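Peptidase S9 prolyl oligopeptidase catalytic domain-containing protein (Pyrococcus horikoshii, PDB 4HXF) is probably a serine peptidase of the acylaminoacyl peptidase type, pairing a beta-propeller with an alpha/beta-hydrolase domain in a self-compartmentalizing hexamer. Local coordinates at residues Y220-D225 against A265-R270; G272-T277 against Y287-E292. All blocks are in the same frame, centred on the assembly; numbering follows the deposited sequence.

In the fold
The chain's seven successive four-stranded antiparallel sheets fit a seven-bladed beta-propeller, and both interactions involve the blade that begins with strand 264-270. Interaction 1 sets that strand against 219-224, the first strand of the preceding blade. Interaction 2 pairs the blade's two middle strands, 273-280 and 283-289, as a hairpin. Both are partly buried. Their chemistry follows their place: between blades the link is a carboxylate that takes a backbone N-H and an arginine, plus bridging water, whereas within the blade it is a ladder of four backbone bonds flanked by aromatic and aliphatic packing. They meet where K268 O lies 2.9 Å from Y275 N, since strands 264-270 and 273-280 are neighbours in the sheet.

Interaction 1 (Y220-D225 against A265-R270); sequences YAIDSD and AQAKIR
At the junction between two propeller blades, D223 reaches from the first strand of one to I269 and R270 on the first strand of the next. The strand axes stay 6.1 Å apart at closest, and a side chain and water, not direct backbone-to-backbone bonds, make the link. D223 has CG anti to its N (chi1 -155°), which carries the carboxylate across. I269 N donates to D223 OD2 at 2.8 Å and 164°, on the anti side and out of the carboxylate plane. The same oxygen forms a salt bridge with R270 NH2 at 2.7 Å, guanidinium and carboxylate planes 62° apart. R270 NH2 also donates to I269 O at 3.0 Å, while R270 NE pairs with D307 in the following blade. Water 1 bridges A267 O at 2.6 Å and, less closely, I222 O at 3.3 Å. I269 CG2 packs 3.7 Å from S224 C, and its CG1 and CD1 lie by the D225 carboxylate, which pairs with R228; I222 CD1 meets A267 CB at 4.0 Å. I222 and D223 form a classic beta bulge opposite L230. Negative charge is probably concentrated on D223 OD2, and R270, shared with D307, ties three successive blades together.

Interaction 2 (G272-T277 against Y287-E292); sequences GKVYFT and YLWDGE
F276 and Y287 face one another across an antiparallel hairpin with little face-to-face stacking: their planes are tilted by only 24°, but the displacement leaves the centroids 5.7 Å apart. The closer meeting is a CH-pi contact, Y287 CB sitting 3.8 Å from the centroid of the F276 ring, over its face. F276 takes the position with CG between N and the carbonyl carbon (chi1 68°), which swings its ring over the partner strand, while the Y287 ring leads off and its OH hydrogen-bonds to E280 OE1. Farther along that face, V274 CG2 approaches the W289 indole obliquely at CE3, 4.3 Å away. On the opposite face Y275 and L288 run alongside each other in the same direction, with L288 CD1 over the tyrosine ring, 4.2 Å from its centroid. L288 CD1 also touches K273 CB, at 3.7 Å. Four backbone hydrogen bonds fix this register: V274 and W289 pair reciprocally (W289 N to V274 O, 2.7 Å), as do F276 and Y287. Beyond the strand, an Asx turn, in which E292 N donates to D290 OD1 at 3.2 Å, folds the chain back, bringing G291 N 3.4 Å above the indole plane of W289. The face bearing V274, F276 and W289 packs on strand 245-249 of the preceding blade, whereas Y275 on the other face meets strand 302-308 of the next.

Interaction 1 (Y220-D225 against A265-R270)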
loop_
_atom_site.group_PDB
_atom_site.type_symbol
_atom_site.label_atom_id
_atom_site.label_comp_id
_atom_site.label_asym_id
_atom_site.label_seq_id
_atom_site.Cartn_x
_atom_site.Cartn_y
_atom_site.Cartn_z
ATOM N N TYR A 220 25.529 -43.741 0.296
ATOM C CA TYR A 220 25.616 -42.567 1.172
ATOM C C TYR A 220 24.893 -42.882 2.460
ATOM O O TYR A 220 24.132 -43.859 2.556
ATOM C CB TYR A 220 25.098 -41.290 0.426
ATOM C CG TYR A 220 23.650 -41.386 0.006
ATOM C CD1 TYR A 220 23.297 -41.979 -1.209
ATOM C CD2 TYR A 220 22.640 -40.796 0.743
ATOM C CE1 TYR A 220 22.003 -42.006 -1.693
ATOM C CE2 TYR A 220 21.295 -40.885 0.280
ATOM C CZ TYR A 220 21.009 -41.535 -0.891
ATOM O OH TYR A 220 19.705 -41.629 -1.410
ATOM N N ALA A 221 25.107 -42.072 3.495
ATOM C CA ALA A 221 24.531 -42.367 4.831
ATOM C C ALA A 221 23.071 -41.807 4.863
ATOM O O ALA A 221 22.773 -40.665 4.418
ATOM C CB ALA A 221 25.407 -41.741 5.938
ATOM N N ILE A 222 22.152 -42.618 5.303
ATOM C CA ILE A 222 20.751 -42.262 5.400
ATOM C C ILE A 222 20.208 -42.214 6.832
ATOM O O ILE A 222 19.182 -41.506 7.031
ATOM C CB ILE A 222 19.866 -43.170 4.491
ATOM C CG1 ILE A 222 19.950 -44.630 4.789
ATOM C CG2 ILE A 222 20.151 -42.789 2.990
ATOM C CD1 ILE A 222 18.815 -45.505 4.269
ATOM N N ASP A 223 20.818 -42.938 7.784
ATOM C CA ASP A 223 20.313 -42.972 9.142
ATOM C C ASP A 223 21.364 -43.466 10.103
ATOM O O ASP A 223 22.401 -43.932 9.676
ATOM C CB ASP A 223 19.005 -43.828 9.153
ATOM C CG ASP A 223 18.033 -43.469 10.325
ATOM O OD1 ASP A 223 18.291 -42.471 11.039
ATOM O OD2 ASP A 223 17.079 -44.240 10.489
ATOM N N SER A 224 21.107 -43.310 11.390
ATOM C CA SER A 224 21.914 -43.779 12.452
ATOM C C SER A 224 21.094 -44.031 13.658
ATOM O O SER A 224 20.090 -43.321 13.951
ATOM C CB SER A 224 22.992 -42.723 12.726
ATOM O OG SER A 224 23.694 -42.995 13.965
ATOM N N ASP A 225 21.509 -45.010 14.418
ATOM C CA ASP A 225 20.928 -45.188 15.770
ATOM C C ASP A 225 21.920 -44.820 16.878
ATOM O O ASP A 225 21.707 -45.248 18.022
ATOM C CB ASP A 225 20.459 -46.617 15.925
ATOM C CG ASP A 225 21.550 -47.605 15.950
ATOM O OD1 ASP A 225 22.729 -47.278 16.027
ATOM O OD2 ASP A 225 21.139 -48.801 15.820
ATOM N N ALA A 265 13.326 -49.011 -1.357
ATOM C CA ALA A 265 12.727 -47.718 -1.598
ATOM C C ALA A 265 13.099 -46.742 -0.457
ATOM O O ALA A 265 13.509 -45.618 -0.795
ATOM C CB ALA A 265 11.180 -47.804 -1.767
ATOM N N GLN A 266 12.980 -47.166 0.805
ATOM C CA GLN A 266 13.221 -46.301 1.929
ATOM C C GLN A 266 13.673 -47.180 3.021
ATOM O O GLN A 266 13.298 -48.327 3.080
ATOM C CB GLN A 266 11.897 -45.575 2.281
ATOM C CG GLN A 266 11.847 -44.696 3.481
ATOM C CD GLN A 266 10.495 -43.925 3.613
ATOM O OE1 GLN A 266 9.581 -44.065 2.741
ATOM N NE2 GLN A 266 10.363 -43.109 4.705
ATOM N N ALA A 267 14.470 -46.677 3.965
ATOM C CA ALA A 267 14.866 -47.450 5.073
ATOM C C ALA A 267 15.273 -46.524 6.299
ATOM O O ALA A 267 15.766 -45.403 6.117
ATOM C CB ALA A 267 16.098 -48.399 4.727
ATOM N N LYS A 268 15.032 -47.056 7.467
ATOM C CA LYS A 268 15.369 -46.418 8.777
ATOM C C LYS A 268 15.880 -47.399 9.762
ATOM O O LYS A 268 15.455 -48.531 9.805
ATOM C CB LYS A 268 14.073 -45.646 9.319
ATOM C CG LYS A 268 13.512 -44.540 8.526
ATOM C CD LYS A 268 12.234 -43.786 9.090
ATOM C CE LYS A 268 11.742 -42.704 8.061
ATOM N NZ LYS A 268 10.780 -41.662 8.658
ATOM N N ILE A 269 16.716 -46.971 10.706
ATOM C CA ILE A 269 17.205 -47.852 11.753
ATOM C C ILE A 269 16.768 -47.257 13.087
ATOM O O ILE A 269 16.858 -46.064 13.317
ATOM C CB ILE A 269 18.782 -48.044 11.620
ATOM C CG1 ILE A 269 19.417 -49.028 12.599
ATOM C CG2 ILE A 269 19.534 -46.714 11.697
ATOM C CD1 ILE A 269 20.817 -49.539 12.181
ATOM N N ARG A 270 16.265 -48.108 13.933
ATOM C CA ARG A 270 15.908 -47.605 15.307
ATOM C C ARG A 270 16.166 -48.768 16.214
ATOM O O ARG A 270 15.615 -49.837 15.983
ATOM C CB ARG A 270 14.456 -47.072 15.396
ATOM C CG ARG A 270 14.216 -45.584 14.961
ATOM C CD ARG A 270 13.308 -45.436 13.710
ATOM N NE ARG A 270 13.043 -44.053 13.242
ATOM C CZ ARG A 270 13.960 -43.278 12.634
ATOM N NH1 ARG A 270 13.617 -42.049 12.185
ATOM N NH2 ARG A 270 15.223 -43.744 12.452
HETATM O O HOH W 1 16.267 -42.964 6.745
HETATM O O HOH W 2 17.430 -43.454 14.028
#

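Interaction 2 (G272-T277 against Y287-E292)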
loop_
_atom_site.group_PDB
_atom_site.type_symbol
_atom_site.label_atom_id
_atom_site.label_comp_id
_atom_site.label_asym_id
_atom_site.label_seq_id
_atom_site.Cartn_x
_atom_site.Cartn_y
_atom_site.Cartn_z
ATOM N N GLY A 272 19.013 -50.675 16.509
ATOM C CA GLY A 272 19.596 -51.837 15.808
ATOM C C GLY A 272 18.673 -52.663 14.888
ATOM O O GLY A 272 19.204 -53.586 14.152
ATOM N N LYS A 273 17.345 -52.307 14.840
ATOM C CA LYS A 273 16.393 -52.924 13.827
ATOM C C LYS A 273 16.258 -51.974 12.671
ATOM O O LYS A 273 16.252 -50.779 12.857
ATOM C CB LYS A 273 14.999 -53.157 14.400
ATOM C CG LYS A 273 14.988 -53.851 15.747
ATOM C CD LYS A 273 13.542 -54.191 16.138
ATOM C CE LYS A 273 13.526 -54.951 17.491
ATOM N NZ LYS A 273 12.579 -56.104 17.538
ATOM N N VAL A 274 16.121 -52.557 11.491
ATOM C CA VAL A 274 15.945 -51.762 10.292
ATOM C C VAL A 274 14.562 -52.037 9.700
ATOM O O VAL A 274 14.145 -53.191 9.416
ATOM C CB VAL A 274 17.010 -52.107 9.255
ATOM C CG1 VAL A 274 16.824 -51.308 7.914
ATOM C CG2 VAL A 274 18.421 -51.848 9.847
ATOM N N TYR A 275 13.902 -50.950 9.425
ATOM C CA TYR A 275 12.598 -51.034 8.737
ATOM C C TYR A 275 12.819 -50.513 7.335
ATOM O O TYR A 275 13.475 -49.512 7.155
ATOM C CB TYR A 275 11.576 -50.109 9.445
ATOM C CG TYR A 275 11.222 -50.658 10.832
ATOM C CD1 TYR A 275 11.964 -50.325 11.904
ATOM C CD2 TYR A 275 10.205 -51.494 10.964
ATOM C CE1 TYR A 275 11.650 -50.837 13.162
ATOM C CE2 TYR A 275 9.829 -51.994 12.235
ATOM C CZ TYR A 275 10.563 -51.599 13.310
ATOM O OH TYR A 275 10.285 -52.130 14.622
ATOM N N PHE A 276 12.234 -51.200 6.352
ATOM C CA PHE A 276 12.515 -50.819 4.992
ATOM C C PHE A 276 11.397 -51.294 4.050
ATOM O O PHE A 276 10.718 -52.253 4.334
ATOM C CB PHE A 276 13.872 -51.422 4.578
ATOM C CG PHE A 276 13.904 -52.904 4.455
ATOM C CD1 PHE A 276 14.244 -53.668 5.567
ATOM C CD2 PHE A 276 13.691 -53.529 3.242
ATOM C CE1 PHE A 276 14.299 -55.024 5.450
ATOM C CE2 PHE A 276 13.772 -54.903 3.151
ATOM C CZ PHE A 276 14.075 -55.662 4.268
ATOM N N THR A 277 11.292 -50.633 2.925
ATOM C CA THR A 277 10.387 -51.012 1.904
ATOM C C THR A 277 11.118 -51.439 0.651
ATOM O O THR A 277 12.241 -50.973 0.390
ATOM C CB THR A 277 9.466 -49.842 1.509
ATOM O OG1 THR A 277 10.214 -48.611 1.372
ATOM C CG2 THR A 277 8.415 -49.637 2.705
ATOM N N TYR A 287 8.956 -54.212 5.329
ATOM C CA TYR A 287 9.642 -55.263 6.048
ATOM C C TYR A 287 10.410 -54.666 7.223
ATOM O O TYR A 287 10.633 -53.477 7.299
ATOM C CB TYR A 287 10.678 -55.933 5.102
ATOM C CG TYR A 287 10.056 -56.617 3.913
ATOM C CD1 TYR A 287 9.812 -55.933 2.769
ATOM C CD2 TYR A 287 9.608 -57.919 3.965
ATOM C CE1 TYR A 287 9.213 -56.561 1.690
ATOM C CE2 TYR A 287 8.940 -58.552 2.898
ATOM C CZ TYR A 287 8.791 -57.838 1.731
ATOM O OH TYR A 287 8.185 -58.472 0.685
ATOM N N LEU A 288 10.835 -55.590 8.090
ATOM C CA LEU A 288 11.738 -55.347 9.200
ATOM C C LEU A 288 12.934 -56.314 9.062
ATOM O O LEU A 288 12.761 -57.447 8.662
ATOM C CB LEU A 288 10.983 -55.667 10.550
ATOM C CG LEU A 288 11.794 -56.251 11.738
ATOM C CD1 LEU A 288 12.524 -55.045 12.314
ATOM C CD2 LEU A 288 11.008 -56.923 12.818
ATOM N N TRP A 289 14.119 -55.851 9.433
ATOM C CA TRP A 289 15.268 -56.753 9.661
ATOM C C TRP A 289 15.660 -56.635 11.068
ATOM O O TRP A 289 15.947 -55.595 11.571
ATOM C CB TRP A 289 16.413 -56.458 8.678
ATOM C CG TRP A 289 17.603 -57.338 8.896
ATOM C CD1 TRP A 289 17.935 -58.490 8.220
ATOM C CD2 TRP A 289 18.713 -57.057 9.744
ATOM N NE1 TRP A 289 19.161 -58.946 8.624
ATOM C CE2 TRP A 289 19.655 -58.154 9.560
ATOM C CE3 TRP A 289 18.994 -56.078 10.655
ATOM C CZ2 TRP A 289 20.835 -58.235 10.284
ATOM C CZ3 TRP A 289 20.179 -56.159 11.378
ATOM C CH2 TRP A 289 21.074 -57.215 11.193
ATOM N N ASP A 290 15.712 -57.797 11.733
ATOM C CA ASP A 290 16.099 -57.841 13.188
ATOM C C ASP A 290 17.119 -58.957 13.369
ATOM O O ASP A 290 17.253 -59.514 14.463
ATOM C CB ASP A 290 14.903 -58.125 14.081
ATOM C CG ASP A 290 14.236 -59.484 13.769
ATOM O OD1 ASP A 290 14.754 -60.309 12.955
ATOM O OD2 ASP A 290 13.132 -59.729 14.331
ATOM N N GLY A 291 17.838 -59.239 12.295
ATOM C CA GLY A 291 18.702 -60.403 12.178
ATOM C C GLY A 291 18.227 -61.296 11.058
ATOM O O GLY A 291 19.001 -62.003 10.434
ATOM N N GLU A 292 16.923 -61.324 10.842
ATOM C CA GLU A 292 16.353 -61.914 9.657
ATOM C C GLU A 292 15.328 -60.868 9.107
ATOM O O GLU A 292 14.929 -59.966 9.820
ATOM C CB GLU A 292 15.638 -63.239 9.944
ATOM C CG GLU A 292 16.602 -64.423 10.230
HETATM O O HOH W 3 11.687 -58.027 15.985
#